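Local coordinates for protein 2-dehydro-3-deoxy-D-arabinonate dehydratase (Sulfolobus solfataricus, PDB 2Q18) that catalyses the dehydration of 2-dehydro-3-deoxy-D-arabinonate to 2,5-dioxopentanoate, a step in the pentose oxidation pathway that leads from D-arabinonate to 2-oxoglutarate, at residues L141-L146 with T254-V259; L206-K211 with V224-M229; S79-E84 with R112-F117. All coordinates share one frame; numbering follows the deposited sequence.

Contacts 1 and 3 are buried, while contact 2 is only partly so and carries a polar pair at its exposed margin. Strand 250-253 ties contacts 1 and 3 together: it pairs with strands 140-150 of contact 1 and 76-80 of contact 3. Contact 2 belongs to a different sheet, in the hairpin of strands 207-214 and 217-225, whose Ile208 packs on Pro144 of contact 1. Tyr83 of contact 3 touches residues of both other contacts. Chemistry follows place. Contact 1 brings metal-binding and substrate-binding residues together with hydroxyls and waters. Contact 2 combines backbone pairing with side-chain bonds at the strand end. Contact 3 has one direct hydrogen bond, and its 112-117 side meets a neighbouring subunit.

Contact 1: residues L141-L146 with T254-V259; sequences LPEPEL and TGTAIV
The hydroxyls of Thr256 and Thr254 both donate to carbonyls of segment 141-146. Thr256 has OG1 anti to the backbone N (chi1 -165°), which puts the hydroxyl 2.8 Å from Pro144 O, tilted from the carbonyl plane, and turns CG2 toward Glu143. OG1 also accepts from Ile258 N, an ST turn. Leu146 O takes two bonds from Thr254: one from the backbone N at 3.0 Å, close to the carbonyl axis, and one from OG1 at 2.6 Å. Gly255 N reaches Glu145 OE2 at 3.0 Å from above the carboxylate plane, and Thr253 OG1 bonds the same oxygen. One water joins Pro142 O to Ile258 O, and another links Leu146 N, Thr254 OG1 and Gly255 O.

Among apolar contacts, Pro144 CG packs on Ile258 CB at 3.7 Å. Thr256 CG2 meets Glu143 CB at 3.7 Å, the side chains crossing at about a right angle.

Glu143 and Glu145 bind magnesium. Thr256 and Lys182 bind substrate, and Lys182 forms a salt bridge with Glu143 OE2. Gly255 N and Thr253 OG1 act as second-shell donors to Glu145. This is consistent with the contact holding these residues of the FAH-family active site in place.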
loop_
_atom_site.group_PDB
_atom_site.type_symbol
_atom_site.label_atom_id
_atom_site.label_comp_id
_atom_site.label_asym_id
_atom_site.label_seq_id
_atom_site.Cartn_x
_atom_site.Cartn_y
_atom_site.Cartn_z
ATOM N N LEU A 141 -25.518 26.343 18.242
ATOM C CA LEU A 141 -24.531 26.938 19.125
ATOM C C LEU A 141 -23.211 26.178 19.097
ATOM O O LEU A 141 -23.203 24.958 18.920
ATOM C CB LEU A 141 -25.054 26.990 20.563
ATOM C CG LEU A 141 -26.250 27.897 20.877
ATOM C CD1 LEU A 141 -26.586 27.802 22.364
ATOM C CD2 LEU A 141 -25.966 29.341 20.470
ATOM N N PRO A 142 -22.086 26.901 19.267
ATOM C CA PRO A 142 -20.839 26.208 19.531
ATOM C C PRO A 142 -20.813 25.788 20.995
ATOM O O PRO A 142 -21.371 26.483 21.850
ATOM C CB PRO A 142 -19.778 27.278 19.268
ATOM C CG PRO A 142 -20.470 28.580 19.576
ATOM C CD PRO A 142 -21.920 28.369 19.232
ATOM N N GLU A 143 -20.195 24.649 21.275
ATOM C CA GLU A 143 -20.010 24.211 22.647
ATOM C C GLU A 143 -18.515 24.037 22.906
ATOM O O GLU A 143 -17.907 23.070 22.437
ATOM C CB GLU A 143 -20.820 22.940 22.933
ATOM C CG GLU A 143 -22.322 23.108 22.656
ATOM C CD GLU A 143 -23.177 21.913 23.077
ATOM O OE1 GLU A 143 -24.420 22.044 23.043
ATOM O OE2 GLU A 143 -22.620 20.848 23.436
ATOM N N PRO A 144 -17.907 25.016 23.605
ATOM C CA PRO A 144 -16.476 25.068 23.900
ATOM C C PRO A 144 -16.081 24.098 25.005
ATOM O O PRO A 144 -16.610 24.172 26.119
ATOM C CB PRO A 144 -16.274 26.511 24.366
ATOM C CG PRO A 144 -17.578 26.882 24.977
ATOM C CD PRO A 144 -18.620 26.189 24.151
ATOM N N GLU A 145 -15.146 23.202 24.700
ATOM C CA GLU A 145 -14.844 22.094 25.603
ATOM C C GLU A 145 -13.369 21.729 25.615
ATOM O O GLU A 145 -12.668 21.882 24.616
ATOM C CB GLU A 145 -15.666 20.852 25.224
ATOM C CG GLU A 145 -17.092 21.148 24.766
ATOM C CD GLU A 145 -18.006 19.937 24.772
ATOM O OE1 GLU A 145 -19.237 20.142 24.737
ATOM O OE2 GLU A 145 -17.510 18.788 24.816
ATOM N N LEU A 146 -12.907 21.260 26.768
ATOM C CA LEU A 146 -11.645 20.545 26.849
ATOM C C LEU A 146 -11.891 19.138 26.302
ATOM O O LEU A 146 -12.893 18.503 26.633
ATOM C CB LEU A 146 -11.153 20.477 28.301
ATOM C CG LEU A 146 -9.791 19.819 28.547
ATOM C CD1 LEU A 146 -8.666 20.679 27.970
ATOM C CD2 LEU A 146 -9.563 19.568 30.032
ATOM N N THR A 254 -15.295 16.717 26.657
ATOM C CA THR A 254 -15.730 16.512 28.044
ATOM C C THR A 254 -16.923 17.345 28.547
ATOM O O THR A 254 -17.121 17.479 29.760
ATOM C CB THR A 254 -14.540 16.656 29.012
ATOM O OG1 THR A 254 -14.030 17.992 28.951
ATOM C CG2 THR A 254 -13.423 15.672 28.643
ATOM N N GLY A 255 -17.725 17.875 27.625
ATOM C CA GLY A 255 -18.893 18.692 27.983
ATOM C C GLY A 255 -18.594 20.183 28.039
ATOM O O GLY A 255 -17.431 20.592 27.990
ATOM N N THR A 256 -19.643 20.999 28.133
ATOM C CA THR A 256 -19.473 22.457 28.197
ATOM C C THR A 256 -20.261 23.114 29.332
ATOM O O THR A 256 -21.287 22.593 29.775
ATOM C CB THR A 256 -19.832 23.149 26.852
ATOM O OG1 THR A 256 -19.315 24.484 26.852
ATOM C CG2 THR A 256 -21.345 23.197 26.627
ATOM N N ALA A 257 -19.761 24.258 29.795
ATOM C CA ALA A 257 -20.490 25.102 30.742
ATOM C C ALA A 257 -20.778 26.496 30.175
ATOM O O ALA A 257 -21.379 27.329 30.857
ATOM C CB ALA A 257 -19.731 25.213 32.049
ATOM N N ILE A 258 -20.342 26.752 28.940
ATOM C CA ILE A 258 -20.622 28.028 28.276
ATOM C C ILE A 258 -21.732 27.843 27.247
ATOM O O ILE A 258 -21.544 27.197 26.205
ATOM C CB ILE A 258 -19.358 28.662 27.635
ATOM C CG1 ILE A 258 -18.251 28.822 28.679
ATOM C CG2 ILE A 258 -19.695 30.024 27.005
ATOM C CD1 ILE A 258 -16.854 28.976 28.099
ATOM N N VAL A 259 -22.896 28.403 27.561
ATOM C CA VAL A 259 -24.089 28.227 26.748
ATOM C C VAL A 259 -24.702 29.593 26.414
ATOM O O VAL A 259 -25.387 30.188 27.252
ATOM C CB VAL A 259 -25.147 27.331 27.466
ATOM C CG1 VAL A 259 -26.343 27.076 26.563
ATOM C CG2 VAL A 259 -24.533 26.003 27.920
HETATM O O HOH W 1 -22.930 26.237 24.121
HETATM O O HOH W 2 -16.860 24.703 28.934
HETATM O O HOH W 3 -15.068 20.629 28.965
#

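Contact 2: residues L206-K211 with V224-M229; sequences LDITLK and VNTNKM
Ile208 and Val224 form an antiparallel hydrogen-bonded pair. Ile208 N donates to Val224 O at 2.8 Å, and Val224 N returns a bond to Ile208 O at 2.9 Å. Next along, Asp207 and Asn225 are a non-hydrogen-bonded pair, and their side chains meet on one face of the sheet. Asn225 ND2 gives a hydrogen to Asp207 OD1 at 3.1 Å. It arrives from above the carboxylate, whose plane stands 86° from that of the amide. The other end of the amide is used too: Asn225 OD1 accepts from Asn227 N at 2.9 Å, an Asx turn that leads into the short 3-10 segment 226-228.

Thr226 closes the end of the pairing. Its N donates to Leu206 O at 2.8 Å, in the carbonyl plane. Its OG1 lies between the backbone N and carbonyl carbon (chi1 54°), where it accepts from Leu206 N at 2.8 Å and is also bonded to Pro203 O. The methyl CG2 touches Ile208 CD1 at 3.8 Å, the two side chains crossing at about a right angle.

Where strand 217-225 ends, a threonine hydroxyl takes the place of a backbone acceptor, and Leu206 N and O are both satisfied as the hairpin strands part.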
loop_
_atom_site.group_PDB
_atom_site.type_symbol
_atom_site.label_atom_id
_atom_site.label_comp_id
_atom_site.label_asym_id
_atom_site.label_seq_id
_atom_site.Cartn_x
_atom_site.Cartn_y
_atom_site.Cartn_z
ATOM N N LEU A 206 -8.267 25.147 34.384
ATOM C CA LEU A 206 -8.016 25.794 33.097
ATOM C C LEU A 206 -9.173 26.710 32.735
ATOM O O LEU A 206 -10.338 26.354 32.931
ATOM C CB LEU A 206 -7.835 24.750 31.983
ATOM C CG LEU A 206 -6.803 23.620 32.099
ATOM C CD1 LEU A 206 -7.037 22.590 30.997
ATOM C CD2 LEU A 206 -5.369 24.142 32.057
ATOM N N ASP A 207 -8.852 27.883 32.195
ATOM C CA ASP A 207 -9.877 28.818 31.740
ATOM C C ASP A 207 -10.281 28.532 30.300
ATOM O O ASP A 207 -9.426 28.386 29.426
ATOM C CB ASP A 207 -9.395 30.265 31.883
ATOM C CG ASP A 207 -9.266 30.696 33.335
ATOM O OD1 ASP A 207 -10.284 30.651 34.069
ATOM O OD2 ASP A 207 -8.145 31.080 33.744
ATOM N N ILE A 208 -11.586 28.443 30.071
ATOM C CA ILE A 208 -12.142 28.284 28.731
ATOM C C ILE A 208 -12.923 29.548 28.398
ATOM O O ILE A 208 -13.801 29.953 29.161
ATOM C CB ILE A 208 -13.073 27.045 28.626
ATOM C CG1 ILE A 208 -12.333 25.769 29.058
ATOM C CG2 ILE A 208 -13.650 26.913 27.203
ATOM C CD1 ILE A 208 -13.196 24.514 29.075
ATOM N N THR A 209 -12.591 30.176 27.273
ATOM C CA THR A 209 -13.280 31.389 26.837
ATOM C C THR A 209 -13.835 31.198 25.435
ATOM O O THR A 209 -13.103 30.803 24.526
ATOM C CB THR A 209 -12.341 32.620 26.857
ATOM O OG1 THR A 209 -11.694 32.711 28.133
ATOM C CG2 THR A 209 -13.115 33.914 26.578
ATOM N N LEU A 210 -15.130 31.466 25.277
ATOM C CA LEU A 210 -15.780 31.470 23.973
ATOM C C LEU A 210 -16.088 32.896 23.511
ATOM O O LEU A 210 -16.592 33.716 24.288
ATOM C CB LEU A 210 -17.079 30.652 24.005
ATOM C CG LEU A 210 -18.050 30.772 22.818
ATOM C CD1 LEU A 210 -17.480 30.154 21.543
ATOM C CD2 LEU A 210 -19.406 30.161 23.143
ATOM N N LYS A 211 -15.784 33.170 22.243
ATOM C CA LYS A 211 -16.188 34.405 21.580
ATOM C C LYS A 211 -16.820 34.079 20.238
ATOM O O LYS A 211 -16.275 33.290 19.457
ATOM C CB LYS A 211 -14.991 35.335 21.367
ATOM C CG LYS A 211 -14.503 36.020 22.627
ATOM C CD LYS A 211 -13.122 36.646 22.448
ATOM C CE LYS A 211 -13.156 37.874 21.551
ATOM N NZ LYS A 211 -11.829 38.563 21.517
ATOM N N VAL A 224 -15.547 30.022 31.520
ATOM C CA VAL A 224 -15.712 29.136 32.665
ATOM C C VAL A 224 -14.369 28.461 32.942
ATOM O O VAL A 224 -13.556 28.272 32.026
ATOM C CB VAL A 224 -16.845 28.089 32.435
ATOM C CG1 VAL A 224 -16.415 27.006 31.429
ATOM C CG2 VAL A 224 -17.289 27.464 33.754
ATOM N N ASN A 225 -14.125 28.132 34.206
ATOM C CA ASN A 225 -12.941 27.373 34.577
ATOM C C ASN A 225 -13.303 25.900 34.720
ATOM O O ASN A 225 -14.413 25.570 35.141
ATOM C CB ASN A 225 -12.325 27.914 35.869
ATOM C CG ASN A 225 -10.931 27.370 36.126
ATOM O OD1 ASN A 225 -10.765 26.214 36.521
ATOM N ND2 ASN A 225 -9.921 28.203 35.908
ATOM N N THR A 226 -12.367 25.021 34.365
ATOM C CA THR A 226 -12.597 23.574 34.446
ATOM C C THR A 226 -12.710 23.057 35.887
ATOM O O THR A 226 -13.026 21.879 36.100
ATOM C CB THR A 226 -11.520 22.760 33.686
ATOM O OG1 THR A 226 -10.216 23.133 34.145
ATOM C CG2 THR A 226 -11.619 22.989 32.179
ATOM N N ASN A 227 -12.463 23.930 36.867
ATOM C CA ASN A 227 -12.724 23.590 38.273
ATOM C C ASN A 227 -14.219 23.473 38.575
ATOM O O ASN A 227 -14.611 23.039 39.657
ATOM C CB ASN A 227 -12.012 24.547 39.250
ATOM C CG ASN A 227 -12.494 25.994 39.142
ATOM O OD1 ASN A 227 -13.668 26.265 38.896
ATOM N ND2 ASN A 227 -11.576 26.930 39.353
ATOM N N LYS A 228 -15.041 23.852 37.598
ATOM C CA LYS A 228 -16.491 23.715 37.691
ATOM C C LYS A 228 -16.991 22.385 37.119
ATOM O O LYS A 228 -18.185 22.085 37.200
ATOM C CB LYS A 228 -17.186 24.889 36.990
ATOM C CG LYS A 228 -16.779 26.264 37.519
ATOM C CD LYS A 228 -17.509 26.635 38.811
ATOM C CE LYS A 228 -16.643 27.512 39.724
ATOM N NZ LYS A 228 -15.795 28.521 39.005
ATOM N N MET A 229 -16.087 21.595 36.537
ATOM C CA MET A 229 -16.457 20.270 36.034
ATOM C C MET A 229 -16.709 19.334 37.213
ATOM O O MET A 229 -15.853 19.168 38.085
ATOM C CB MET A 229 -15.388 19.697 35.094
ATOM C CG MET A 229 -15.933 18.665 34.092
ATOM S SD MET A 229 -14.683 17.755 33.136
ATOM C CE MET A 229 -13.722 19.104 32.450
#

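Contact 3: residues S79-E84 with R112-F117; sequences SGISYE and RPEIFF
Ser79 OG stands opposite its own backbone N (chi1 -156°), which aims it at Glu114 O. Glu114 has CG anti to the backbone N (chi1 -177°) and an extended chain, and this carries OE1 to within 3.3 Å of Gly80 CA. The Ser79 bond is short, OG to Glu114 O at 2.7 Å, and runs almost straight in line with the carbonyl (168°). Ser79 CA adds a CA-H...O contact to that same oxygen at 3.3 Å. Ile115 CD1 lies 3.8 Å from Ser79 OG.

The contact joins the ends of antiparallel strands 76-80 and 114-119 in the FAH fold. A water spans Gly80 O and Glu114 N. An alanine in place of Ser79 would remove the hydroxyl and is likely to leave Glu114 O without this donor, weakening the junction where the backbones diverge.

Phe116 CE2 rests 3.9 Å from Ser79 C, and its ring also lies against Lys182, which binds substrate. Ile81, another substrate-binding residue, brings CD1 to 3.9 Å from Glu114 OE1, crossing that side chain at about a right angle. Leu176 of a neighbouring subunit packs on both Ile81 and Glu114.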
loop_
_atom_site.group_PDB
_atom_site.type_symbol
_atom_site.label_atom_id
_atom_site.label_comp_id
_atom_site.label_asym_id
_atom_site.label_seq_id
_atom_site.Cartn_x
_atom_site.Cartn_y
_atom_site.Cartn_z
ATOM N N SER A 79 -19.186 13.852 25.882
ATOM C CA SER A 79 -19.959 13.767 27.103
ATOM C C SER A 79 -20.650 15.114 27.292
ATOM O O SER A 79 -20.208 16.136 26.757
ATOM C CB SER A 79 -19.059 13.440 28.291
ATOM O OG SER A 79 -19.801 12.831 29.338
ATOM N N GLY A 80 -21.757 15.110 28.017
ATOM C CA GLY A 80 -22.480 16.338 28.313
ATOM C C GLY A 80 -22.976 16.320 29.739
ATOM O O GLY A 80 -22.909 15.283 30.414
ATOM N N ILE A 81 -23.479 17.470 30.188
ATOM C CA ILE A 81 -24.000 17.645 31.551
ATOM C C ILE A 81 -22.937 17.235 32.575
ATOM O O ILE A 81 -23.210 16.492 33.521
ATOM C CB ILE A 81 -25.339 16.878 31.768
ATOM C CG1 ILE A 81 -26.195 16.911 30.497
ATOM C CG2 ILE A 81 -26.117 17.472 32.952
ATOM C CD1 ILE A 81 -27.151 15.740 30.355
ATOM N N SER A 82 -21.720 17.726 32.364
ATOM C CA SER A 82 -20.575 17.357 33.191
ATOM C C SER A 82 -20.164 18.468 34.155
ATOM O O SER A 82 -19.304 18.265 35.017
ATOM C CB SER A 82 -19.391 16.974 32.301
ATOM O OG SER A 82 -19.014 18.065 31.482
ATOM N N TYR A 83 -20.780 19.638 34.001
ATOM C CA TYR A 83 -20.457 20.802 34.818
ATOM C C TYR A 83 -21.539 21.084 35.855
ATOM O O TYR A 83 -22.704 20.732 35.655
ATOM C CB TYR A 83 -20.257 22.033 33.929
ATOM C CG TYR A 83 -18.921 22.084 33.214
ATOM C CD1 TYR A 83 -18.698 21.347 32.046
ATOM C CD2 TYR A 83 -17.888 22.889 33.694
ATOM C CE1 TYR A 83 -17.472 21.401 31.382
ATOM C CE2 TYR A 83 -16.660 22.958 33.033
ATOM C CZ TYR A 83 -16.460 22.208 31.879
ATOM O OH TYR A 83 -15.248 22.272 31.230
ATOM N N GLU A 84 -21.137 21.734 36.948
ATOM C CA GLU A 84 -22.032 22.116 38.049
ATOM C C GLU A 84 -23.366 22.698 37.584
ATOM O O GLU A 84 -23.413 23.499 36.651
ATOM C CB GLU A 84 -21.328 23.113 38.974
ATOM C CG GLU A 84 -20.571 22.475 40.132
ATOM C CD GLU A 84 -21.434 22.316 41.376
ATOM O OE1 GLU A 84 -21.949 23.340 41.882
ATOM O OE2 GLU A 84 -21.589 21.169 41.854
ATOM N N ARG A 112 -24.631 7.031 35.979
ATOM C CA ARG A 112 -24.227 6.899 34.576
ATOM C C ARG A 112 -24.233 8.252 33.856
ATOM O O ARG A 112 -25.288 8.878 33.723
ATOM C CB ARG A 112 -25.138 5.908 33.835
ATOM C CG ARG A 112 -24.732 5.666 32.373
ATOM C CD ARG A 112 -25.677 4.708 31.652
ATOM N NE ARG A 112 -25.721 3.395 32.298
ATOM C CZ ARG A 112 -24.853 2.408 32.085
ATOM N NH1 ARG A 112 -24.993 1.259 32.737
ATOM N NH2 ARG A 112 -23.851 2.557 31.227
ATOM N N PRO A 113 -23.056 8.698 33.383
ATOM C CA PRO A 113 -22.965 9.944 32.622
ATOM C C PRO A 113 -23.499 9.787 31.199
ATOM O O PRO A 113 -23.684 8.660 30.725
ATOM C CB PRO A 113 -21.459 10.222 32.591
ATOM C CG PRO A 113 -20.833 8.870 32.642
ATOM C CD PRO A 113 -21.737 8.054 33.541
ATOM N N GLU A 114 -23.750 10.910 30.529
ATOM C CA GLU A 114 -24.121 10.888 29.123
ATOM C C GLU A 114 -22.873 10.713 28.260
ATOM O O GLU A 114 -21.883 11.426 28.435
ATOM C CB GLU A 114 -24.846 12.174 28.732
ATOM C CG GLU A 114 -25.325 12.189 27.284
ATOM C CD GLU A 114 -25.638 13.581 26.780
ATOM O OE1 GLU A 114 -25.049 14.550 27.296
ATOM O OE2 GLU A 114 -26.471 13.700 25.862
ATOM N N ILE A 115 -22.929 9.749 27.344
ATOM C CA ILE A 115 -21.864 9.502 26.368
ATOM C C ILE A 115 -22.527 9.351 25.004
ATOM O O ILE A 115 -23.465 8.566 24.855
ATOM C CB ILE A 115 -21.071 8.196 26.699
ATOM C CG1 ILE A 115 -20.311 8.305 28.035
ATOM C CG2 ILE A 115 -20.133 7.790 25.549
ATOM C CD1 ILE A 115 -19.155 9.306 28.064
ATOM N N PHE A 116 -22.057 10.110 24.013
ATOM C CA PHE A 116 -22.604 10.012 22.657
ATOM C C PHE A 116 -21.504 9.994 21.597
ATOM O O PHE A 116 -20.405 10.488 21.833
ATOM C CB PHE A 116 -23.615 11.142 22.383
ATOM C CG PHE A 116 -23.044 12.532 22.543
ATOM C CD1 PHE A 116 -22.471 13.195 21.457
ATOM C CD2 PHE A 116 -23.091 13.181 23.775
ATOM C CE1 PHE A 116 -21.939 14.479 21.600
ATOM C CE2 PHE A 116 -22.561 14.469 23.930
ATOM C CZ PHE A 116 -21.984 15.117 22.840
ATOM N N PHE A 117 -21.800 9.412 20.440
ATOM C CA PHE A 117 -20.885 9.457 19.304
ATOM C C PHE A 117 -21.032 10.817 18.622
ATOM O O PHE A 117 -22.145 11.240 18.304
ATOM C CB PHE A 117 -21.190 8.327 18.312
ATOM C CG PHE A 117 -20.202 8.231 17.172
ATOM C CD1 PHE A 117 -20.484 8.810 15.936
ATOM C CD2 PHE A 117 -18.992 7.561 17.336
ATOM C CE1 PHE A 117 -19.571 8.725 14.875
ATOM C CE2 PHE A 117 -18.073 7.471 16.288
ATOM C CZ PHE A 117 -18.364 8.055 15.055
HETATM O O HOH W 4 -22.836 13.255 32.127
#